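Local coordinates for protein inner kinetochore subunit cnp3 (Schizosaccharomyces pombe, PDB 6O2D) that serves as a centromere-bound kinetochore adaptor that helps segregate chromosomes in mitosis and meiosis, here represented by its cupin domain, at residues B[91-96]-B[131-136]; B[37-42]-B[57-62]; B[101-106]-B[120-125]; B[85-90]-B[139-144]; B[16-21]-B[32-37]. All coordinates share one frame; numbering follows the deposited sequence.

Contact 1: B[91-96]-B[131-136]; sequences FCILQG and EAVRLY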
# COMPACT_ATOMS: atom_id res chain seq x y z
N PHE B 91 3.58 -5.42 -1.97
CA PHE B 91 3.07 -6.57 -1.23
C PHE B 91 3.57 -6.48 0.20
O PHE B 91 4.75 -6.23 0.42
CB PHE B 91 3.49 -7.89 -1.87
CG PHE B 91 2.88 -8.13 -3.21
CD1 PHE B 91 1.60 -8.63 -3.32
CD2 PHE B 91 3.59 -7.85 -4.36
CE1 PHE B 91 1.03 -8.85 -4.56
CE2 PHE B 91 3.03 -8.06 -5.60
CZ PHE B 91 1.75 -8.56 -5.70
N CYS B 92 2.67 -6.69 1.16
CA CYS B 92 3.04 -6.84 2.56
C CYS B 92 2.55 -8.20 3.04
O CYS B 92 1.36 -8.51 2.93
CB CYS B 92 2.47 -5.72 3.43
SG CYS B 92 2.97 -5.87 5.18
N ILE B 93 3.46 -8.99 3.60
CA ILE B 93 3.20 -10.38 3.95
C ILE B 93 2.72 -10.41 5.39
O ILE B 93 3.49 -10.15 6.31
CB ILE B 93 4.43 -11.26 3.75
CG1 ILE B 93 5.07 -10.94 2.40
CG2 ILE B 93 4.08 -12.74 3.89
CD1 ILE B 93 6.46 -11.39 2.27
N LEU B 94 1.45 -10.77 5.58
CA LEU B 94 0.87 -10.80 6.90
C LEU B 94 1.06 -12.14 7.59
O LEU B 94 1.12 -12.19 8.82
CB LEU B 94 -0.62 -10.47 6.83
CG LEU B 94 -0.98 -9.12 6.20
CD1 LEU B 94 -2.43 -8.79 6.50
CD2 LEU B 94 -0.07 -8.00 6.70
N GLN B 95 1.15 -13.24 6.83
CA GLN B 95 1.29 -14.56 7.42
C GLN B 95 1.79 -15.54 6.36
O GLN B 95 1.50 -15.39 5.17
CB GLN B 95 -0.02 -15.05 8.04
CG GLN B 95 -0.84 -16.01 7.19
CD GLN B 95 -1.93 -16.70 7.99
OE1 GLN B 95 -2.17 -16.38 9.15
NE2 GLN B 95 -2.62 -17.65 7.35
N GLY B 96 2.55 -16.53 6.81
CA GLY B 96 2.97 -17.61 5.94
C GLY B 96 4.41 -17.47 5.50
O GLY B 96 5.18 -16.64 6.00
N GLU B 131 1.17 -23.36 6.12
CA GLU B 131 0.08 -22.45 6.40
C GLU B 131 -0.18 -21.64 5.14
O GLU B 131 0.74 -21.35 4.37
CB GLU B 131 0.42 -21.52 7.56
CG GLU B 131 1.83 -20.96 7.49
CD GLU B 131 2.18 -20.06 8.66
OE1 GLU B 131 1.25 -19.60 9.35
OE2 GLU B 131 3.39 -19.83 8.89
N ALA B 132 -1.44 -21.26 4.94
CA ALA B 132 -1.76 -20.37 3.83
C ALA B 132 -1.12 -19.00 4.03
O ALA B 132 -1.01 -18.51 5.15
CB ALA B 132 -3.28 -20.22 3.66
N VAL B 133 -0.69 -18.39 2.94
CA VAL B 133 -0.08 -17.07 2.99
C VAL B 133 -1.17 -16.07 2.65
O VAL B 133 -2.04 -16.34 1.81
CB VAL B 133 1.10 -16.95 2.01
CG1 VAL B 133 1.55 -15.48 1.91
CG2 VAL B 133 2.23 -17.87 2.44
N ARG B 134 -1.14 -14.92 3.31
CA ARG B 134 -2.15 -13.90 3.13
C ARG B 134 -1.35 -12.61 2.92
O ARG B 134 -0.42 -12.32 3.70
CB ARG B 134 -3.08 -13.81 4.36
CG ARG B 134 -3.84 -12.49 4.48
CD ARG B 134 -4.56 -12.26 5.83
NE ARG B 134 -5.30 -13.38 6.43
CZ ARG B 134 -6.40 -13.93 5.92
NH1 ARG B 134 -6.88 -13.53 4.75
NH2 ARG B 134 -6.99 -14.93 6.57
N LEU B 135 -1.66 -11.86 1.85
CA LEU B 135 -0.91 -10.65 1.52
C LEU B 135 -1.82 -9.46 1.37
O LEU B 135 -2.92 -9.57 0.83
CB LEU B 135 -0.11 -10.80 0.23
CG LEU B 135 0.75 -12.02 -0.05
CD1 LEU B 135 0.85 -12.24 -1.57
CD2 LEU B 135 2.11 -11.82 0.58
N TYR B 136 -1.31 -8.30 1.78
CA TYR B 136 -1.91 -7.01 1.46
C TYR B 136 -1.19 -6.41 0.26
O TYR B 136 0.02 -6.19 0.32
CB TYR B 136 -1.82 -6.08 2.67
CG TYR B 136 -2.26 -4.67 2.36
CD1 TYR B 136 -3.59 -4.40 2.06
CD2 TYR B 136 -1.36 -3.62 2.36
CE1 TYR B 136 -4.00 -3.12 1.78
CE2 TYR B 136 -1.77 -2.33 2.08
CZ TYR B 136 -3.09 -2.09 1.79
OH TYR B 136 -3.52 -0.82 1.50
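Ile93 and Leu135 form the tight half of this strand pairing, lying side by side and pointing the same way, with Ile93 CG1 3.6 Å from Leu135 CD2. In Leu135, CG stands anti to the carbonyl carbon (chi1 -47°), which leaves its two methyls divided between neighbours: CD2 rests on Ile93, while CD1 comes within 4.1 Å of Phe91 CD1. Val133 continues this packed apolar face, its CG2 lying 3.6 Å from Gly96 CA, where a side chain on the glycine would probably run into that methyl. On the reverse face, Cys92 CB meets the edge of the Tyr136 ring, whose hydroxyl reaches Ser90 of the second subunit. Cys92 and Tyr136 also exchange two nearly straight backbone hydrogen bonds, Cys92 N to Tyr136 O being 2.8 Å long.

The Gln95 and Arg134 side of the pairing is more polar and partly exposed. Leu94 N still bonds to Arg134 O, but the return bond runs from Arg134 N to Gln95 O at 3.3 Å, its donor tilted from the carbonyl plane. Gln95 then turns its amide to the opposite backbone, NE2 lying 2.9 Å from Ala132 O. Arg134 offers mainly its aliphatic part to Leu94, and its guanidinium has a long, weak ion pair with Glu72. The one-residue shift in register between Ile93 and Gln95 is a beta bulge, in one of the two facing sheets of the cupin jelly-roll barrel.

Contact 2: B[37-42]-B[57-62]; sequences VGYSLP and ASLFKE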
# COMPACT_ATOMS: atom_id res chain seq x y z
N VAL B 37 -14.01 2.62 4.27
CA VAL B 37 -12.62 3.04 4.45
C VAL B 37 -11.84 2.07 5.32
O VAL B 37 -10.70 2.36 5.68
CB VAL B 37 -12.53 4.47 5.02
CG1 VAL B 37 -13.35 5.44 4.18
CG2 VAL B 37 -12.95 4.50 6.50
N GLY B 38 -12.41 0.92 5.67
CA GLY B 38 -11.68 -0.05 6.47
C GLY B 38 -12.20 -1.47 6.43
O GLY B 38 -13.41 -1.69 6.37
N TYR B 39 -11.29 -2.44 6.45
CA TYR B 39 -11.64 -3.86 6.46
C TYR B 39 -10.70 -4.60 7.40
O TYR B 39 -9.51 -4.29 7.49
CB TYR B 39 -11.51 -4.54 5.09
CG TYR B 39 -12.43 -4.04 4.00
CD1 TYR B 39 -12.10 -2.91 3.26
CD2 TYR B 39 -13.59 -4.73 3.66
CE1 TYR B 39 -12.92 -2.46 2.24
CE2 TYR B 39 -14.41 -4.29 2.64
CZ TYR B 39 -14.07 -3.15 1.93
OH TYR B 39 -14.87 -2.69 0.91
N SER B 40 -11.24 -5.61 8.07
CA SER B 40 -10.42 -6.59 8.78
C SER B 40 -10.18 -7.75 7.82
O SER B 40 -11.10 -8.52 7.54
CB SER B 40 -11.10 -7.05 10.06
OG SER B 40 -10.33 -8.04 10.72
N LEU B 41 -8.95 -7.86 7.31
CA LEU B 41 -8.64 -8.84 6.27
C LEU B 41 -9.03 -10.28 6.62
O LEU B 41 -9.58 -10.96 5.74
CB LEU B 41 -7.14 -8.76 5.92
CG LEU B 41 -6.67 -7.40 5.41
CD1 LEU B 41 -5.23 -7.45 4.95
CD2 LEU B 41 -7.53 -6.93 4.28
N PRO B 42 -8.82 -10.79 7.84
CA PRO B 42 -9.25 -12.18 8.10
C PRO B 42 -10.71 -12.46 7.78
O PRO B 42 -11.04 -13.59 7.41
CB PRO B 42 -8.96 -12.34 9.60
CG PRO B 42 -7.88 -11.37 9.88
CD PRO B 42 -8.18 -10.19 9.02
N ALA B 57 -9.39 -10.25 -3.25
CA ALA B 57 -10.50 -9.32 -3.23
C ALA B 57 -9.90 -7.93 -3.28
O ALA B 57 -8.99 -7.62 -2.51
CB ALA B 57 -11.37 -9.52 -1.99
N SER B 58 -10.39 -7.12 -4.20
CA SER B 58 -10.03 -5.71 -4.24
C SER B 58 -10.88 -4.98 -3.22
O SER B 58 -12.11 -5.07 -3.24
CB SER B 58 -10.21 -5.16 -5.66
OG SER B 58 -11.54 -4.72 -5.89
N LEU B 59 -10.23 -4.27 -2.29
CA LEU B 59 -10.89 -3.62 -1.16
C LEU B 59 -11.07 -2.13 -1.36
O LEU B 59 -12.18 -1.61 -1.17
CB LEU B 59 -10.08 -3.88 0.11
CG LEU B 59 -10.07 -5.35 0.52
CD1 LEU B 59 -9.09 -5.54 1.63
CD2 LEU B 59 -11.46 -5.81 0.94
N PHE B 60 -10.00 -1.42 -1.70
CA PHE B 60 -10.01 0.02 -1.89
C PHE B 60 -9.69 0.30 -3.35
O PHE B 60 -8.68 -0.17 -3.87
CB PHE B 60 -8.97 0.71 -1.00
CG PHE B 60 -9.09 0.35 0.45
CD1 PHE B 60 -10.26 0.60 1.15
CD2 PHE B 60 -8.02 -0.24 1.12
CE1 PHE B 60 -10.37 0.29 2.49
CE2 PHE B 60 -8.13 -0.56 2.46
CZ PHE B 60 -9.31 -0.30 3.15
N LYS B 61 -10.54 1.09 -4.00
CA LYS B 61 -10.35 1.45 -5.39
C LYS B 61 -10.31 2.96 -5.53
O LYS B 61 -11.29 3.64 -5.19
CB LYS B 61 -11.46 0.87 -6.26
CG LYS B 61 -11.49 -0.65 -6.31
CD LYS B 61 -12.54 -1.14 -7.30
CE LYS B 61 -13.91 -1.24 -6.65
NZ LYS B 61 -14.92 -1.75 -7.63
N GLU B 62 -9.21 3.48 -6.07
CA GLU B 62 -9.15 4.88 -6.48
C GLU B 62 -8.76 4.91 -7.96
O GLU B 62 -7.63 5.26 -8.31
CB GLU B 62 -8.17 5.67 -5.62
CG GLU B 62 -8.37 7.17 -5.73
CD GLU B 62 -9.68 7.63 -5.13
OE1 GLU B 62 -9.84 7.49 -3.90
OE2 GLU B 62 -10.55 8.11 -5.89
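Tyr39 and Phe60 both carry CG anti to their carbonyl carbons, with chi1 of -64° and -53°, and from strands that run nearly antiparallel these torsions send the two rings past each other in opposite directions. They meet as an offset edge-to-face pair: the edge of Tyr39 is directed at the face of Phe60, the planes are 60° apart and the centroids 5.5 Å. Tyr39 CD1 makes the nearest ring contact, 3.7 Å from Phe60 CE1. Leu59 approaches Tyr39 from a different quarter, its CD2 methyl standing over the middle of one ring face in a CH-pi contact, 3.5 Å from the centroid. The other branch, Leu59 CD1, is 3.4 Å from Leu41 CD2, so a single leucine bridges an aromatic and an aliphatic neighbour. Phe60 also reaches the opposing backbone, with CE1 3.7 Å from Val37 C and the ring edge facing Gly38 N. Replacing Tyr39 by alanine would strip the Leu59 methyl of its ring and is likely to open a gap beside Phe60. With the backbones too far apart to pair, this is side-chain packing between layers. Strand 32-40 belongs to the N-terminal hairpin and forms an antiparallel ladder with a strand of the second subunit, whereas strand 55-62 borders the five-stranded sheet; Val44 and Val70 pack alongside, and Ile116 of the second subunit touches Phe60.

Contact 3: B[101-106]-B[120-125]; sequences TVNATT and GNYYSI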
# COMPACT_ATOMS: atom_id res chain seq x y z
N THR B 101 10.38 -14.31 -6.89
CA THR B 101 11.28 -13.82 -7.94
C THR B 101 10.84 -12.48 -8.50
O THR B 101 9.71 -12.31 -8.97
CB THR B 101 11.45 -14.80 -9.10
OG1 THR B 101 11.42 -16.18 -8.67
CG2 THR B 101 12.49 -14.33 -10.20
N VAL B 102 11.78 -11.53 -8.44
CA VAL B 102 11.66 -10.27 -9.15
C VAL B 102 12.86 -10.20 -10.08
O VAL B 102 13.98 -9.98 -9.62
CB VAL B 102 11.62 -9.06 -8.21
CG1 VAL B 102 11.53 -7.76 -9.00
CG2 VAL B 102 10.49 -9.18 -7.22
N ASN B 103 12.62 -10.38 -11.39
CA ASN B 103 13.66 -10.22 -12.42
C ASN B 103 14.87 -11.13 -12.20
O ASN B 103 16.02 -10.69 -12.19
CB ASN B 103 14.09 -8.76 -12.55
CG ASN B 103 13.04 -7.91 -13.23
OD1 ASN B 103 12.06 -8.43 -13.76
ND2 ASN B 103 13.24 -6.60 -13.22
N ALA B 104 14.60 -12.42 -12.01
CA ALA B 104 15.61 -13.47 -11.87
C ALA B 104 16.50 -13.30 -10.64
O ALA B 104 17.53 -13.96 -10.54
CB ALA B 104 16.48 -13.58 -13.14
N THR B 105 16.11 -12.45 -9.70
CA THR B 105 16.71 -12.41 -8.37
C THR B 105 15.66 -12.92 -7.40
O THR B 105 14.54 -12.41 -7.37
CB THR B 105 17.15 -10.99 -7.99
OG1 THR B 105 18.28 -10.58 -8.80
CG2 THR B 105 17.52 -10.92 -6.53
N THR B 106 16.01 -13.95 -6.62
CA THR B 106 15.06 -14.67 -5.77
C THR B 106 15.36 -14.49 -4.28
O THR B 106 16.52 -14.44 -3.87
CB THR B 106 15.06 -16.15 -6.14
OG1 THR B 106 14.75 -16.28 -7.53
CG2 THR B 106 14.04 -16.92 -5.33
N GLY B 120 7.42 -2.15 -15.34
CA GLY B 120 8.28 -2.73 -16.37
C GLY B 120 9.13 -3.89 -15.92
O GLY B 120 10.23 -4.07 -16.43
N ASN B 121 8.66 -4.69 -14.96
CA ASN B 121 9.43 -5.82 -14.43
C ASN B 121 8.53 -7.05 -14.36
O ASN B 121 7.34 -7.00 -14.68
CB ASN B 121 10.05 -5.47 -13.08
CG ASN B 121 11.03 -4.32 -13.17
OD1 ASN B 121 12.20 -4.52 -13.44
ND2 ASN B 121 10.54 -3.10 -12.96
N TYR B 122 9.14 -8.18 -14.00
CA TYR B 122 8.46 -9.47 -13.91
C TYR B 122 8.54 -10.03 -12.49
O TYR B 122 9.55 -9.86 -11.80
CB TYR B 122 9.08 -10.46 -14.92
CG TYR B 122 9.06 -9.90 -16.33
CD1 TYR B 122 10.09 -9.10 -16.80
CD2 TYR B 122 7.98 -10.13 -17.16
CE1 TYR B 122 10.06 -8.57 -18.07
CE2 TYR B 122 7.94 -9.60 -18.43
CZ TYR B 122 8.98 -8.82 -18.88
OH TYR B 122 8.93 -8.30 -20.15
N TYR B 123 7.47 -10.70 -12.05
CA TYR B 123 7.45 -11.24 -10.70
C TYR B 123 6.68 -12.56 -10.67
O TYR B 123 5.80 -12.80 -11.50
CB TYR B 123 6.84 -10.26 -9.68
CG TYR B 123 5.33 -10.26 -9.64
CD1 TYR B 123 4.59 -9.59 -10.60
CD2 TYR B 123 4.64 -10.90 -8.61
CE1 TYR B 123 3.21 -9.57 -10.57
CE2 TYR B 123 3.26 -10.89 -8.56
CZ TYR B 123 2.55 -10.22 -9.54
OH TYR B 123 1.18 -10.21 -9.50
N SER B 124 7.04 -13.40 -9.71
CA SER B 124 6.34 -14.64 -9.42
C SER B 124 6.42 -14.90 -7.92
O SER B 124 7.32 -14.40 -7.24
CB SER B 124 6.93 -15.82 -10.21
OG SER B 124 8.17 -16.23 -9.65
N ILE B 125 5.45 -15.64 -7.39
CA ILE B 125 5.40 -15.95 -5.96
C ILE B 125 4.98 -17.41 -5.77
O ILE B 125 4.07 -17.90 -6.45
CB ILE B 125 4.44 -15.04 -5.16
CG1 ILE B 125 4.38 -13.63 -5.75
CG2 ILE B 125 4.91 -14.96 -3.71
CD1 ILE B 125 3.36 -12.74 -5.07
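Asn103 comes to the edge of the Tyr122 ring, its OD1 lying near the ring plane and 3.7 Å from CD1, while the same ring packs against Val81 and Pro83 of strand 78-83. A second flat pair is formed by the amides of Asn103 and Asn121, whose side chains cross at about a right angle with their planes 43° apart. Asn103 ND2 is directed at Asn121 OD1, although the modelled separation is too short to be trusted. With CG anti to the carbonyl carbon (chi1 -74°), the Asn103 amide folds toward the opposite strand, and OD1 accepts a nearly straight bond of 2.9 Å from Tyr122 N. Asn103 N in turn donates to Tyr122 O at 3.1 Å, so backbone and side chain together grip one residue. Further along, Thr101 and Ser124 exchange a pair of backbone bonds, of which Ser124 N to Thr101 O measures 3.0 Å. Their hydroxyls add only a weak link, Thr101 OG1 donating to Ser124 OG at 3.4 Å. Asn121 is also tied across the dimer, because its OD1 accepts from Leu22 N of the second subunit, and ND2 bonds to Pro118 O of its own chain. Segment 101-106 reverses through a type I' turn from Val102 to Thr105, the two-residue connection of a beta hairpin, joining strands 98-102 and 105-109 at the edge of the four-stranded sheet of the cupin jelly roll.

Contact 4: B[85-90]-B[139-144]; sequences KHNIMS and HATDTL
Backbone hydrogen bonds join Ile88 and Ala140 in both directions: Ile88 N lies 2.9 Å from Ala140 O, and Ala140 N 3.1 Å from Ile88 O. Two CA-H...O contacts reinforce the ladder, with Asn87 CA and His139 CA each set against the carbonyl oxygen that takes one of those bonds.

The polar side-chain work falls to Thr141. Its OG1 is anti to the backbone N (chi1 179°), and from there it donates to His86 O over 2.9 Å, meeting that oxygen from above the carbonyl plane. Asn146 ND2 also bonds this hydroxyl, so the threonine links the loop ahead of strand 88-95 to helix 143-149. The same OG1 sits in plane at the edge of the His86 imidazole, 3.8 Å from CD2, whereas Asn87 ND2 stands above one face of that ring, offset toward its rim. Asn87 OD1 rests 3.5 Å from Thr141 CB.

Apolar packing is lighter. Ile88 CG2 lies 4.0 Å from Ala140 CB on one face of the sheet; on the other the selenium of Met89, a selenomethionine, makes a loose van der Waals contact with His139 CB at 4.3 Å.

Strand 133-140 is the central strand of the five-stranded sheet, with strand 88-95 on one flank and strand 66-73 on the other. Beyond it Asp142 N-caps helix 143-149 through Glu145 N, and this helix start meets its counterpart at Thr143 of the second subunit.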
# COMPACT_ATOMS: atom_id res chain seq x y z
N LYS B 85 4.03 -4.27 -15.94
CA LYS B 85 3.62 -3.30 -16.97
C LYS B 85 3.69 -1.89 -16.37
O LYS B 85 4.71 -1.53 -15.76
CB LYS B 85 2.26 -3.71 -17.52
CG LYS B 85 2.29 -4.91 -18.46
CD LYS B 85 0.90 -5.22 -19.02
CE LYS B 85 -0.07 -5.65 -17.92
NZ LYS B 85 -1.35 -6.18 -18.46
N HIS B 86 2.64 -1.08 -16.48
CA HIS B 86 2.67 0.32 -16.09
C HIS B 86 2.34 0.54 -14.62
O HIS B 86 2.18 1.69 -14.20
CB HIS B 86 1.70 1.11 -16.95
CG HIS B 86 0.33 0.51 -16.97
ND1 HIS B 86 0.00 -0.58 -17.75
CD2 HIS B 86 -0.79 0.83 -16.28
CE1 HIS B 86 -1.26 -0.90 -17.55
NE2 HIS B 86 -1.77 -0.06 -16.66
N ASN B 87 2.19 -0.53 -13.83
CA ASN B 87 1.88 -0.42 -12.42
C ASN B 87 3.10 -0.79 -11.59
O ASN B 87 3.86 -1.70 -11.95
CB ASN B 87 0.72 -1.34 -12.02
CG ASN B 87 -0.54 -1.03 -12.76
OD1 ASN B 87 -1.11 0.05 -12.61
ND2 ASN B 87 -0.99 -1.97 -13.57
N ILE B 88 3.29 -0.07 -10.49
CA ILE B 88 4.21 -0.50 -9.44
C ILE B 88 3.41 -1.32 -8.44
O ILE B 88 2.36 -0.88 -7.96
CB ILE B 88 4.91 0.70 -8.77
CG1 ILE B 88 5.70 0.23 -7.54
CG2 ILE B 88 3.91 1.77 -8.38
CD1 ILE B 88 6.88 1.12 -7.20
N MSE B 89 3.85 -2.55 -8.19
CA MSE B 89 3.21 -3.44 -7.23
C MSE B 89 3.85 -3.29 -5.87
O MSE B 89 5.05 -3.09 -5.77
CB MSE B 89 3.30 -4.91 -7.66
CG MSE B 89 3.24 -5.16 -9.14
SE MSE B 89 1.40 -5.36 -9.74
CE MSE B 89 0.86 -6.92 -8.71
N SER B 90 3.02 -3.41 -4.83
CA SER B 90 3.49 -3.52 -3.45
C SER B 90 2.82 -4.72 -2.80
O SER B 90 1.66 -5.03 -3.08
CB SER B 90 3.16 -2.25 -2.65
OG SER B 90 4.11 -2.04 -1.63
N HIS B 139 -1.38 -1.58 -5.95
CA HIS B 139 -0.74 -1.20 -7.20
C HIS B 139 -1.14 0.23 -7.55
O HIS B 139 -2.21 0.71 -7.16
CB HIS B 139 -1.07 -2.16 -8.36
CG HIS B 139 -2.51 -2.27 -8.70
ND1 HIS B 139 -3.29 -3.33 -8.29
CD2 HIS B 139 -3.32 -1.48 -9.45
CE1 HIS B 139 -4.52 -3.17 -8.75
NE2 HIS B 139 -4.57 -2.06 -9.45
N ALA B 140 -0.20 0.92 -8.18
CA ALA B 140 -0.34 2.34 -8.49
C ALA B 140 0.32 2.61 -9.84
O ALA B 140 1.21 1.89 -10.28
CB ALA B 140 0.28 3.21 -7.39
N THR B 141 -0.13 3.69 -10.48
CA THR B 141 0.42 4.05 -11.78
C THR B 141 0.43 5.57 -11.89
O THR B 141 -0.30 6.27 -11.18
CB THR B 141 -0.37 3.41 -12.92
OG1 THR B 141 0.18 3.82 -14.18
CG2 THR B 141 -1.85 3.79 -12.84
N ASP B 142 1.29 6.07 -12.77
CA ASP B 142 1.48 7.51 -12.97
C ASP B 142 0.58 7.96 -14.11
O ASP B 142 0.90 7.79 -15.28
CB ASP B 142 2.95 7.81 -13.26
CG ASP B 142 3.28 9.27 -13.10
OD1 ASP B 142 2.67 10.12 -13.79
OD2 ASP B 142 4.16 9.58 -12.27
N THR B 143 -0.57 8.55 -13.75
CA THR B 143 -1.60 8.86 -14.74
C THR B 143 -1.12 9.90 -15.74
O THR B 143 -1.46 9.83 -16.92
CB THR B 143 -2.87 9.32 -14.04
OG1 THR B 143 -2.58 10.47 -13.23
CG2 THR B 143 -3.40 8.21 -13.15
N LEU B 144 -0.36 10.90 -15.28
CA LEU B 144 0.19 11.88 -16.20
C LEU B 144 1.17 11.22 -17.16
O LEU B 144 1.10 11.41 -18.38
CB LEU B 144 0.86 13.02 -15.42
CG LEU B 144 1.51 14.17 -16.20
CD1 LEU B 144 0.62 14.68 -17.32
CD2 LEU B 144 1.87 15.31 -15.28

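Contact 5: B[16-21]-B[32-37]; sequences EINCEV and SEERVV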
# COMPACT_ATOMS: atom_id res chain seq x y z
N GLU B 16 -16.03 -4.42 8.73
CA GLU B 16 -16.03 -3.37 7.72
C GLU B 16 -16.37 -2.04 8.37
O GLU B 16 -17.16 -1.99 9.32
CB GLU B 16 -17.02 -3.65 6.59
CG GLU B 16 -16.56 -4.65 5.56
CD GLU B 16 -17.55 -4.79 4.42
OE1 GLU B 16 -17.52 -5.83 3.73
OE2 GLU B 16 -18.36 -3.86 4.22
N ILE B 17 -15.75 -0.96 7.89
CA ILE B 17 -15.97 0.38 8.43
C ILE B 17 -16.53 1.26 7.32
O ILE B 17 -15.84 1.56 6.35
CB ILE B 17 -14.68 1.00 8.97
CG1 ILE B 17 -13.86 -0.03 9.74
CG2 ILE B 17 -15.02 2.24 9.82
CD1 ILE B 17 -14.52 -0.50 10.98
N ASN B 18 -17.78 1.67 7.46
CA ASN B 18 -18.33 2.68 6.58
C ASN B 18 -18.18 4.03 7.27
O ASN B 18 -18.27 4.13 8.50
CB ASN B 18 -19.80 2.42 6.24
CG ASN B 18 -20.25 3.14 4.98
OD1 ASN B 18 -21.11 4.02 5.03
ND2 ASN B 18 -19.65 2.78 3.85
N CYS B 19 -17.95 5.06 6.47
CA CYS B 19 -17.65 6.35 7.05
C CYS B 19 -17.98 7.42 6.02
O CYS B 19 -17.85 7.20 4.82
CB CYS B 19 -16.17 6.41 7.47
SG CYS B 19 -15.48 8.05 7.82
N GLU B 20 -18.39 8.59 6.51
CA GLU B 20 -18.67 9.70 5.62
C GLU B 20 -17.40 10.52 5.46
O GLU B 20 -16.80 10.95 6.45
CB GLU B 20 -19.81 10.57 6.15
CG GLU B 20 -20.44 11.46 5.07
CD GLU B 20 -21.31 12.57 5.63
OE1 GLU B 20 -21.49 12.60 6.86
OE2 GLU B 20 -21.80 13.40 4.84
N VAL B 21 -16.97 10.70 4.22
CA VAL B 21 -15.71 11.36 3.93
C VAL B 21 -15.99 12.50 2.97
O VAL B 21 -16.96 12.46 2.20
CB VAL B 21 -14.65 10.40 3.32
CG1 VAL B 21 -14.24 9.33 4.32
CG2 VAL B 21 -15.16 9.77 2.03
N SER B 32 -19.73 15.51 0.17
CA SER B 32 -19.35 14.38 1.02
C SER B 32 -20.02 13.12 0.50
O SER B 32 -20.96 13.17 -0.30
CB SER B 32 -19.72 14.64 2.48
OG SER B 32 -21.12 14.53 2.69
N GLU B 33 -19.49 11.98 0.93
CA GLU B 33 -20.06 10.69 0.56
C GLU B 33 -19.81 9.69 1.67
O GLU B 33 -18.96 9.88 2.54
CB GLU B 33 -19.46 10.18 -0.75
CG GLU B 33 -17.94 10.02 -0.68
CD GLU B 33 -17.34 9.59 -1.99
OE1 GLU B 33 -16.98 8.40 -2.13
OE2 GLU B 33 -17.22 10.46 -2.89
N GLU B 34 -20.55 8.59 1.62
CA GLU B 34 -20.25 7.41 2.42
C GLU B 34 -19.38 6.48 1.59
O GLU B 34 -19.71 6.18 0.44
CB GLU B 34 -21.54 6.72 2.87
CG GLU B 34 -22.20 7.37 4.07
CD GLU B 34 -23.69 7.09 4.12
OE1 GLU B 34 -24.49 8.04 3.95
OE2 GLU B 34 -24.06 5.92 4.32
N ARG B 35 -18.27 6.04 2.17
CA ARG B 35 -17.39 5.10 1.50
C ARG B 35 -16.77 4.16 2.53
O ARG B 35 -16.49 4.56 3.67
CB ARG B 35 -16.30 5.87 0.73
CG ARG B 35 -15.15 5.05 0.17
CD ARG B 35 -14.15 5.96 -0.54
NE ARG B 35 -13.09 5.20 -1.19
CZ ARG B 35 -12.12 5.72 -1.93
NH1 ARG B 35 -12.05 7.04 -2.13
NH2 ARG B 35 -11.21 4.93 -2.49
N VAL B 36 -16.57 2.91 2.13
CA VAL B 36 -15.97 1.91 3.00
C VAL B 36 -14.47 2.19 3.10
O VAL B 36 -13.74 2.03 2.11
CB VAL B 36 -16.25 0.49 2.50
CG1 VAL B 36 -15.78 -0.54 3.51
CG2 VAL B 36 -17.73 0.33 2.24
N VAL B 37 -14.01 2.62 4.27
CA VAL B 37 -12.62 3.04 4.45
C VAL B 37 -11.84 2.07 5.32
O VAL B 37 -10.70 2.36 5.68
CB VAL B 37 -12.53 4.47 5.02
CG1 VAL B 37 -13.35 5.44 4.18
CG2 VAL B 37 -12.95 4.50 6.50
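Cys19 and Arg35 head a series of backbone hydrogen bonds that runs along the hairpin; the straighter of their two is Arg35 N to Cys19 O at 2.9 Å, while the return bond from Cys19 N meets Arg35 O from above the carbonyl plane. Val21 and Glu33 form the next such pair, with Val21 N 2.7 Å from Glu33 O. At the other end Val37 N donates to Ile17 O across 3.0 Å.

One side-chain hydrogen bond is added near the end where the long connecting loop leaves. Glu20 holds CG anti to its backbone N (chi1 -161°) and stays extended beyond it, carrying the carboxylate out over the neighbouring strand. There Ser32 OG donates to Glu20 OE2 at 2.5 Å, reaching it from the anti side and somewhat out of the carboxylate plane. An exchange of Ser32 for alanine removes this donor, and the Glu20 carboxylate is likely to be left freer to turn.

Van der Waals contacts divide between the two faces. Beside Glu20, Asn18 crosses Glu34 at about a right angle, its OD1 3.5 Å from Glu34 CB, while ND2 comes equally near Val36 CG2. On the reverse, Val37 CG2 touches Cys19 CB at 3.9 Å, and its CG1 lies 4.0 Å from Val21 CG1 as the two valine side chains pass in opposite directions.

Arg35 leaves this hairpin of strands 16-22 and 32-40 to form a salt bridge with Glu62 of strand 55-62. The second subunit lies against the Cys19 and Val21 face, where Thr105 and Asn121 of that chain pack, and its Asn103 ND2 bonds to Glu20 O.

Overall arrangement
Contacts 1 and 4 zip successive lengths of the same two strands, 88-95 and 133-140; contact 1 is mostly buried and rich in aliphatic packing, whereas contact 4 is only partly buried and leans on polar groups as its strands run out. Contact 3, nested within the loop that both close, belongs to the facing sheet and touches contact 1 through Phe91 and Tyr123. Contact 2 is also buried but relies on aromatic and leucine packing rather than ladder bonds. Contact 5, its centre about 20 Å from the centre of the chain, is a more exposed, charge-rich hairpin that shares Val37 with contact 2. All five touch the second subunit.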